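Local coordinates for protein collagen adhesin (Staphylococcus aureus, PDB 2F68) that binds collagen as a Staphylococcus aureus cell-surface adhesin, probably by wrapping two beta-rich domains around the triple helix, at residues G114-L117 with T118-T122; A218-D221 with F222-F226. One frame throughout, in Å; residues are numbered along the deposited sequence.

In the fold
Contact 1 (114-122) and contact 2 (218-226) are both short-range, each made within one continuous piece of chain, and they sit in different domains. Contact 1 lies where strand 104-116 runs out into the loop before strand 127-132, in the Ig-like domain; contact 2 is one helix, 218-225, of the collagen-binding domain. Their centres are 39 Å apart and their nearest atoms about 24 Å apart, so neither touches the other. No collagen is present in the model. In the proposed 'collagen hug' the two domains embrace the ligand together, but nothing in either contact identifies it as part of the collagen-binding surface.

Contact 1 of 2, residues G114-L117 with T118-T122; sequences GRNL and TQTNT
The amides of Asn116 and Gln119 are the flat groups here, and that of Gln119 is met over a face. Asn116 ends strand 104-116 of the Ig-like domain, and the chain then curls back over its side chain. Two backbone N-H groups reach OD1 obliquely from the same side of the Asn116 amide plane: Gln119 N lies 3.0 Å from Asn116 OD1 and Thr120 N 3.4 Å from that OD1. Both bonds are weak, the first bent to 120° at the hydrogen. CG stands anti to the backbone N (chi1 -160°), which carries the amide under the turn, where ND2 donates to Val141 O. The Gln119 amide has the backbone carbonyl of Asn116 over one face. Its NE2 is only 2.8 Å from Asn116 O, but the oxygen sits almost straight above the nitrogen, a poor angle that makes no hydrogen bond. A bend at chi2 (-72°) folds the chain back to that place, and OE1 accepts from Ser144 N. Thr120 O is buried without a partner in the model. Just beyond, an ST turn forms: Thr120 OG1 accepts from Thr122 N at 3.3 Å.

Contact 2 of 2, residues A218-D221 with F222-F226; sequences AITD and FEKAF
Ile219 and Glu223 lie side by side, one turn apart on helix 218-225, a short alpha-helix of the collagen-binding domain that packs against strands 194-207 and 230-234. Ile219 turns its CG2 branch along the helix to meet the carboxylate, 3.5 Å from Glu223 OE2. Glu223 starts with CG anti to its carbonyl carbon (chi1 -70°) and is fully extended beyond; its CG passes 3.4 Å from Ile219 O, while OE2 takes a hydrogen bond from Ile231 N and so ties the helix to strand 230-234. Underneath runs the straightest of the four helical bonds between the segments, Glu223 N to Ile219 O at 3.0 Å, 157° at the hydrogen.

Thr220 and Lys224 repeat the pairing on the exposed side. The methyl of Thr220 points along the helix and touches the lysine chain, CG2 to Lys224 CE 3.9 Å; the lysine runs straight as far as CE and bends only at its last torsion, leading the amine away. Asp221 faces back up the chain, its OD2 hydrogen-bonded to Ser217 OG. In Phe222, CG anti to the backbone N (chi1 -175°) sends the ring toward the body of the domain, where it touches Ile203, Val205 and Ile231; its CB, placed by the helix backbone, lies 3.4 Å from Ala218 O. Phe226 is the first residue to leave helical geometry; its N-H still donates to Phe222 O, and its CD2 stands 3.6 Å above the plane of the Phe222 ring, offset toward the rim.

Contact 1 of 2, residues G114-L117 with T118-T122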
ATOM      1  N   GLY A 114       3.019   5.230   7.910  1.00 20.87           N
ATOM      2  CA  GLY A 114       3.656   5.285   9.224  1.00 22.65           C
ATOM      3  C   GLY A 114       3.424   4.031  10.044  1.00 24.48           C
ATOM      4  O   GLY A 114       2.298   3.538  10.135  1.00 23.40           O
ATOM      5  N   ARG A 115       4.496   3.521  10.646  1.00 23.96           N
ATOM      6  CA  ARG A 115       4.442   2.298  11.443  1.00 25.39           C
ATOM      7  C   ARG A 115       5.069   2.482  12.822  1.00 26.47           C
ATOM      8  O   ARG A 115       6.113   3.121  12.958  1.00 24.68           O
ATOM      9  CB  ARG A 115       5.147   1.152  10.710  1.00 26.55           C
ATOM     10  CG  ARG A 115       4.317   0.469   9.623  1.00 28.51           C
ATOM     11  CD  ARG A 115       3.330  -0.552  10.196  1.00 37.60           C
ATOM     12  NE  ARG A 115       3.958  -1.479  11.139  1.00 42.26           N
ATOM     13  CZ  ARG A 115       4.598  -2.597  10.800  1.00 42.74           C
ATOM     14  NH1 ARG A 115       4.712  -2.954   9.526  1.00 42.23           N
ATOM     15  NH2 ARG A 115       5.130  -3.363  11.743  1.00 40.66           N
ATOM     16  N   ASN A 116       4.419   1.917  13.837  1.00 26.97           N
ATOM     17  CA  ASN A 116       4.972   1.865  15.186  1.00 29.13           C
ATOM     18  C   ASN A 116       5.535   0.467  15.446  1.00 30.40           C
ATOM     19  O   ASN A 116       4.790  -0.470  15.746  1.00 30.65           O
ATOM     20  CB  ASN A 116       3.908   2.235  16.226  1.00 30.31           C
ATOM     21  CG  ASN A 116       4.506   2.679  17.556  1.00 32.61           C
ATOM     22  OD1 ASN A 116       5.444   2.068  18.071  1.00 35.98           O
ATOM     23  ND2 ASN A 116       3.952   3.744  18.122  1.00 30.54           N
ATOM     24  N   LEU A 117       6.855   0.339  15.316  1.00 30.04           N
ATOM     25  CA  LEU A 117       7.532  -0.958  15.388  1.00 30.96           C
ATOM     26  C   LEU A 117       7.610  -1.527  16.805  1.00 33.18           C
ATOM     27  O   LEU A 117       7.372  -2.718  17.012  1.00 33.28           O
ATOM     28  CB  LEU A 117       8.938  -0.871  14.776  1.00 30.26           C
ATOM     29  CG  LEU A 117       9.081  -0.529  13.287  1.00 29.73           C
ATOM     30  CD1 LEU A 117      10.530  -0.195  12.960  1.00 30.30           C
ATOM     31  CD2 LEU A 117       8.576  -1.657  12.392  1.00 31.71           C
ATOM     32  N   THR A 118       7.941  -0.671  17.769  1.00 34.72           N
ATOM     33  CA  THR A 118       8.102  -1.092  19.164  1.00 36.99           C
ATOM     34  C   THR A 118       6.773  -1.205  19.918  1.00 38.70           C
ATOM     35  O   THR A 118       6.727  -1.776  21.012  1.00 39.44           O
ATOM     36  CB  THR A 118       9.058  -0.156  19.940  1.00 36.17           C
ATOM     37  OG1 THR A 118       8.696   1.211  19.704  1.00 35.48           O
ATOM     38  CG2 THR A 118      10.500  -0.378  19.502  1.00 35.69           C
ATOM     39  N   GLN A 119       5.706  -0.670  19.320  1.00 41.08           N
ATOM     40  CA  GLN A 119       4.361  -0.647  19.916  1.00 43.50           C
ATOM     41  C   GLN A 119       4.386   0.005  21.301  1.00 44.71           C
ATOM     42  O   GLN A 119       4.254  -0.670  22.327  1.00 45.35           O
ATOM     43  CB  GLN A 119       3.746  -2.057  19.974  1.00 43.79           C
ATOM     44  CG  GLN A 119       3.658  -2.783  18.628  1.00 46.17           C
ATOM     45  CD  GLN A 119       2.599  -2.209  17.697  1.00 49.62           C
ATOM     46  OE1 GLN A 119       1.610  -1.621  18.140  1.00 49.98           O
ATOM     47  NE2 GLN A 119       2.801  -2.387  16.396  1.00 48.44           N
ATOM     48  N   THR A 120       4.556   1.325  21.314  1.00 46.02           N
ATOM     49  CA  THR A 120       4.799   2.067  22.552  1.00 46.59           C
ATOM     50  C   THR A 120       3.922   3.313  22.702  1.00 47.71           C
ATOM     51  O   THR A 120       3.329   3.792  21.732  1.00 47.10           O
ATOM     52  CB  THR A 120       6.300   2.450  22.685  1.00 47.11           C
ATOM     53  OG1 THR A 120       6.522   3.120  23.931  1.00 46.24           O
ATOM     54  CG2 THR A 120       6.744   3.351  21.534  1.00 45.57           C
ATOM     55  N   ASN A 121       3.851   3.825  23.931  1.00 48.55           N
ATOM     56  CA  ASN A 121       3.097   5.038  24.245  1.00 49.56           C
ATOM     57  C   ASN A 121       3.954   6.078  24.976  1.00 49.90           C
ATOM     58  O   ASN A 121       3.434   6.908  25.728  1.00 50.48           O
ATOM     59  CB  ASN A 121       1.857   4.697  25.084  1.00 49.67           C
ATOM     60  CG  ASN A 121       0.966   3.656  24.425  1.00 50.61           C
ATOM     61  OD1 ASN A 121       0.704   2.600  25.000  1.00 51.36           O
ATOM     62  ND2 ASN A 121       0.497   3.949  23.216  1.00 49.91           N
ATOM     63  N   THR A 122       5.264   6.037  24.739  1.00 49.94           N
ATOM     64  CA  THR A 122       6.221   6.874  25.473  1.00 50.07           C
ATOM     65  C   THR A 122       6.502   8.217  24.779  1.00 50.14           C
ATOM     66  O   THR A 122       7.608   8.758  24.871  1.00 51.18           O
ATOM     67  CB  THR A 122       7.546   6.109  25.756  1.00 49.86           C
ATOM     68  OG1 THR A 122       7.278   4.708  25.897  1.00 48.22           O
ATOM     69  CG2 THR A 122       8.208   6.619  27.032  1.00 49.29           C
TER

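Contact 2 of 2, residues A218-D221 with F222-F226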
ATOM      1  N   ALA A 218      -0.316 -24.141  -5.871  1.00 25.72           N
ATOM      2  CA  ALA A 218      -0.985 -23.766  -4.620  1.00 26.31           C
ATOM      3  C   ALA A 218      -2.429 -24.263  -4.513  1.00 25.68           C
ATOM      4  O   ALA A 218      -2.846 -24.740  -3.456  1.00 26.45           O
ATOM      5  CB  ALA A 218      -0.927 -22.254  -4.423  1.00 26.86           C
ATOM      6  N   ILE A 219      -3.179 -24.147  -5.607  1.00 25.33           N
ATOM      7  CA  ILE A 219      -4.575 -24.590  -5.650  1.00 26.06           C
ATOM      8  C   ILE A 219      -4.663 -26.116  -5.738  1.00 26.81           C
ATOM      9  O   ILE A 219      -5.502 -26.734  -5.078  1.00 25.77           O
ATOM     10  CB  ILE A 219      -5.351 -23.935  -6.827  1.00 25.57           C
ATOM     11  CG1 ILE A 219      -5.189 -22.411  -6.800  1.00 24.94           C
ATOM     12  CG2 ILE A 219      -6.832 -24.325  -6.789  1.00 26.60           C
ATOM     13  CD1 ILE A 219      -5.489 -21.725  -8.121  1.00 25.04           C
ATOM     14  N   THR A 220      -3.785 -26.709  -6.546  1.00 26.89           N
ATOM     15  CA  THR A 220      -3.746 -28.160  -6.748  1.00 28.48           C
ATOM     16  C   THR A 220      -3.374 -28.904  -5.461  1.00 27.77           C
ATOM     17  O   THR A 220      -3.967 -29.936  -5.144  1.00 28.34           O
ATOM     18  CB  THR A 220      -2.768 -28.549  -7.886  1.00 28.64           C
ATOM     19  OG1 THR A 220      -2.942 -27.662  -8.999  1.00 29.71           O
ATOM     20  CG2 THR A 220      -3.008 -29.984  -8.347  1.00 31.87           C
ATOM     21  N   ASP A 221      -2.402 -28.366  -4.724  1.00 27.62           N
ATOM     22  CA  ASP A 221      -1.953 -28.962  -3.463  1.00 26.62           C
ATOM     23  C   ASP A 221      -2.981 -28.807  -2.342  1.00 26.85           C
ATOM     24  O   ASP A 221      -3.055 -29.648  -1.443  1.00 25.80           O
ATOM     25  CB  ASP A 221      -0.606 -28.372  -3.029  1.00 26.99           C
ATOM     26  CG  ASP A 221       0.532 -28.744  -3.969  1.00 29.13           C
ATOM     27  OD1 ASP A 221       0.515 -29.858  -4.537  1.00 32.21           O
ATOM     28  OD2 ASP A 221       1.454 -27.917  -4.136  1.00 29.22           O
ATOM     29  N   PHE A 222      -3.765 -27.731  -2.401  1.00 25.83           N
ATOM     30  CA  PHE A 222      -4.823 -27.475  -1.423  1.00 24.64           C
ATOM     31  C   PHE A 222      -6.002 -28.428  -1.616  1.00 25.26           C
ATOM     32  O   PHE A 222      -6.537 -28.966  -0.645  1.00 26.51           O
ATOM     33  CB  PHE A 222      -5.294 -26.016  -1.509  1.00 24.02           C
ATOM     34  CG  PHE A 222      -6.307 -25.635  -0.461  1.00 23.54           C
ATOM     35  CD1 PHE A 222      -5.897 -25.190   0.794  1.00 23.65           C
ATOM     36  CD2 PHE A 222      -7.672 -25.712  -0.729  1.00 24.27           C
ATOM     37  CE1 PHE A 222      -6.831 -24.835   1.766  1.00 27.28           C
ATOM     38  CE2 PHE A 222      -8.613 -25.358   0.236  1.00 24.98           C
ATOM     39  CZ  PHE A 222      -8.190 -24.919   1.486  1.00 23.76           C
ATOM     40  N   GLU A 223      -6.396 -28.632  -2.872  1.00 27.40           N
ATOM     41  CA  GLU A 223      -7.531 -29.493  -3.211  1.00 28.33           C
ATOM     42  C   GLU A 223      -7.226 -30.980  -3.019  1.00 29.90           C
ATOM     43  O   GLU A 223      -8.138 -31.784  -2.817  1.00 29.39           O
ATOM     44  CB  GLU A 223      -8.003 -29.223  -4.644  1.00 29.59           C
ATOM     45  CG  GLU A 223      -8.687 -27.869  -4.832  1.00 26.97           C
ATOM     46  CD  GLU A 223      -9.142 -27.614  -6.263  1.00 29.14           C
ATOM     47  OE1 GLU A 223      -9.115 -28.551  -7.089  1.00 33.42           O
ATOM     48  OE2 GLU A 223      -9.532 -26.464  -6.561  1.00 26.37           O
ATOM     49  N   LYS A 224      -5.944 -31.337  -3.085  1.00 30.01           N
ATOM     50  CA  LYS A 224      -5.502 -32.713  -2.855  1.00 31.20           C
ATOM     51  C   LYS A 224      -5.419 -33.043  -1.365  1.00 29.72           C
ATOM     52  O   LYS A 224      -5.813 -34.133  -0.944  1.00 29.06           O
ATOM     53  CB  LYS A 224      -4.154 -32.976  -3.532  1.00 31.46           C
ATOM     54  CG  LYS A 224      -4.246 -33.239  -5.028  1.00 36.54           C
ATOM     55  CD  LYS A 224      -2.869 -33.473  -5.632  1.00 41.50           C
ATOM     56  CE  LYS A 224      -2.948 -33.730  -7.131  1.00 44.62           C
ATOM     57  NZ  LYS A 224      -3.571 -35.044  -7.458  1.00 46.96           N
ATOM     58  N   ALA A 225      -4.901 -32.100  -0.577  1.00 28.84           N
ATOM     59  CA  ALA A 225      -4.791 -32.263   0.873  1.00 28.67           C
ATOM     60  C   ALA A 225      -6.154 -32.172   1.555  1.00 28.91           C
ATOM     61  O   ALA A 225      -6.384 -32.808   2.586  1.00 28.46           O
ATOM     62  CB  ALA A 225      -3.836 -31.233   1.453  1.00 29.10           C
ATOM     63  N   PHE A 226      -7.048 -31.378   0.972  1.00 28.70           N
ATOM     64  CA  PHE A 226      -8.420 -31.258   1.452  1.00 28.49           C
ATOM     65  C   PHE A 226      -9.395 -31.712   0.359  1.00 27.75           C
ATOM     66  O   PHE A 226      -9.801 -30.906  -0.482  1.00 27.19           O
ATOM     67  CB  PHE A 226      -8.727 -29.817   1.883  1.00 27.61           C
ATOM     68  CG  PHE A 226      -7.763 -29.261   2.900  1.00 28.72           C
ATOM     69  CD1 PHE A 226      -7.896 -29.572   4.249  1.00 27.09           C
ATOM     70  CD2 PHE A 226      -6.730 -28.415   2.506  1.00 30.48           C
ATOM     71  CE1 PHE A 226      -7.009 -29.056   5.191  1.00 28.60           C
ATOM     72  CE2 PHE A 226      -5.838 -27.894   3.442  1.00 31.19           C
ATOM     73  CZ  PHE A 226      -5.978 -28.216   4.787  1.00 29.33           C
TER